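Local atomic coordinates of loquacious, isoform B (Drosophila melanogaster, PDB entry 4X8W), a protein that probably acts as a double-stranded RNA-binding partner of Dicer-1 in microRNA processing, this fragment being its C-terminal dsRBD-like domain. Residues 19-24 and 39-44. Numbering follows the deposited sequence.
Sequences FEVTYV and VQLSTL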
# COMPACT_ATOMS: atom_id res chain seq x y z
N PHE E 19 -4.08 -0.76 -7.61
CA PHE E 19 -3.51 0.13 -6.61
C PHE E 19 -4.56 0.40 -5.56
O PHE E 19 -5.76 0.33 -5.83
CB PHE E 19 -3.09 1.47 -7.23
CG PHE E 19 -1.95 1.37 -8.21
CD1 PHE E 19 -0.64 1.25 -7.77
CD2 PHE E 19 -2.20 1.44 -9.57
CE1 PHE E 19 0.42 1.18 -8.69
CE2 PHE E 19 -1.15 1.37 -10.48
CZ PHE E 19 0.16 1.24 -10.04
N GLU E 20 -4.10 0.71 -4.35
CA GLU E 20 -5.00 1.17 -3.31
C GLU E 20 -4.81 2.68 -3.13
O GLU E 20 -3.70 3.19 -3.17
CB GLU E 20 -4.74 0.43 -2.01
CG GLU E 20 -5.52 -0.86 -1.91
CD GLU E 20 -5.03 -1.78 -0.82
OE1 GLU E 20 -3.95 -1.51 -0.25
OE2 GLU E 20 -5.73 -2.77 -0.55
N VAL E 21 -5.91 3.36 -2.84
CA VAL E 21 -5.93 4.81 -2.72
C VAL E 21 -6.23 5.26 -1.30
O VAL E 21 -7.28 4.92 -0.75
CB VAL E 21 -6.98 5.42 -3.66
CG1 VAL E 21 -7.10 6.91 -3.44
CG2 VAL E 21 -6.64 5.10 -5.10
N THR E 22 -5.35 6.05 -0.72
CA THR E 22 -5.60 6.56 0.62
C THR E 22 -5.60 8.08 0.65
O THR E 22 -4.61 8.73 0.31
CB THR E 22 -4.57 6.05 1.62
OG1 THR E 22 -4.69 4.63 1.69
CG2 THR E 22 -4.84 6.62 2.99
N TYR E 23 -6.72 8.64 1.11
CA TYR E 23 -6.83 10.07 1.26
C TYR E 23 -6.36 10.50 2.65
O TYR E 23 -6.78 9.93 3.65
CB TYR E 23 -8.27 10.52 1.02
CG TYR E 23 -8.75 10.36 -0.42
CD1 TYR E 23 -9.20 9.14 -0.91
CD2 TYR E 23 -8.73 11.44 -1.29
CE1 TYR E 23 -9.64 9.01 -2.24
CE2 TYR E 23 -9.15 11.32 -2.60
CZ TYR E 23 -9.60 10.11 -3.07
OH TYR E 23 -10.02 10.04 -4.37
N VAL E 24 -5.50 11.50 2.69
CA VAL E 24 -5.00 12.09 3.93
C VAL E 24 -5.33 13.58 3.91
O VAL E 24 -4.81 14.33 3.08
CB VAL E 24 -3.48 11.88 4.08
CG1 VAL E 24 -2.93 12.57 5.33
CG2 VAL E 24 -3.13 10.40 4.06
N VAL E 39 -3.12 12.34 -1.71
CA VAL E 39 -3.62 11.03 -2.09
C VAL E 39 -2.39 10.17 -2.23
O VAL E 39 -1.49 10.46 -3.01
CB VAL E 39 -4.41 11.06 -3.40
CG1 VAL E 39 -4.61 9.66 -3.92
CG2 VAL E 39 -5.75 11.73 -3.20
N GLN E 40 -2.35 9.10 -1.46
CA GLN E 40 -1.21 8.23 -1.46
C GLN E 40 -1.58 7.01 -2.29
O GLN E 40 -2.64 6.42 -2.07
CB GLN E 40 -0.82 7.89 -0.02
CG GLN E 40 0.48 7.13 0.13
CD GLN E 40 0.91 7.04 1.57
OE1 GLN E 40 0.09 7.20 2.49
NE2 GLN E 40 2.20 6.83 1.80
N LEU E 41 -0.74 6.67 -3.27
CA LEU E 41 -0.95 5.49 -4.10
C LEU E 41 0.02 4.39 -3.71
O LEU E 41 1.23 4.60 -3.62
CB LEU E 41 -0.80 5.83 -5.59
CG LEU E 41 -1.62 7.02 -6.15
CD1 LEU E 41 -1.35 7.24 -7.62
CD2 LEU E 41 -3.10 6.80 -5.94
N SER E 42 -0.54 3.23 -3.43
CA SER E 42 0.23 2.08 -3.01
C SER E 42 -0.31 0.87 -3.73
O SER E 42 -1.46 0.86 -4.17
CB SER E 42 0.15 1.89 -1.50
OG SER E 42 -1.18 1.67 -1.08
N THR E 43 0.54 -0.13 -3.93
CA THR E 43 0.09 -1.43 -4.41
C THR E 43 -0.56 -2.36 -3.38
O THR E 43 -0.41 -2.19 -2.16
CB THR E 43 1.26 -2.18 -5.02
OG1 THR E 43 2.37 -2.05 -4.14
CG2 THR E 43 1.64 -1.57 -6.35
N LEU E 44 -1.22 -3.37 -3.92
CA LEU E 44 -1.71 -4.52 -3.17
C LEU E 44 -0.52 -5.14 -2.46
O LEU E 44 0.56 -5.21 -3.03
CB LEU E 44 -2.38 -5.52 -4.11
CG LEU E 44 -3.80 -5.18 -4.50
CD1 LEU E 44 -4.18 -5.92 -5.76
CD2 LEU E 44 -4.75 -5.55 -3.34
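Glu20 and Thr22 pair with Ser42 and Gln40 in an antiparallel beta ladder, which joins strands 19-26 and 35-43 of a beta hairpin. Four backbone hydrogen bonds hold it. Glu20 N reaches Ser42 O at 2.7 Å. The bond from Gln40 N to Thr22 O is nearly straight, at 173°. Val21, Tyr23, Val39 and Leu41 share one face of the sheet. There Val21 CG1 meets Val39 CG1 at 3.7 Å. Val39 CG2 is set beside its own backbone N (CG1 is anti to it, chi1 166°). The Val39 and Tyr23 side chains run side by side, with Val39 CG2 3.5 Å from Tyr23 CE2. Leu10 and Ala14 of helix 10-16 cover part of this face, and Ala63 and Ala64 of the second subunit pack on Val39 and Tyr23. Glu20, Thr22, Gln40 and Ser42 line the other. At the Phe19 end, Ser42 O sits in plane at the ring edge, 3.7 Å from Phe19 CD1, and Thr43 CG2 approaches Phe19 CE1 obliquely at 3.8 Å. With an alanine here, the Thr43 methyl and Ser42 O would probably lose their aromatic neighbour. Residues 39-41 also pair with a strand of the second subunit. The alpha-beta-beta-beta-alpha order is that of a dsRNA-binding domain, consistent with C-terminal elements exchanged between subunits.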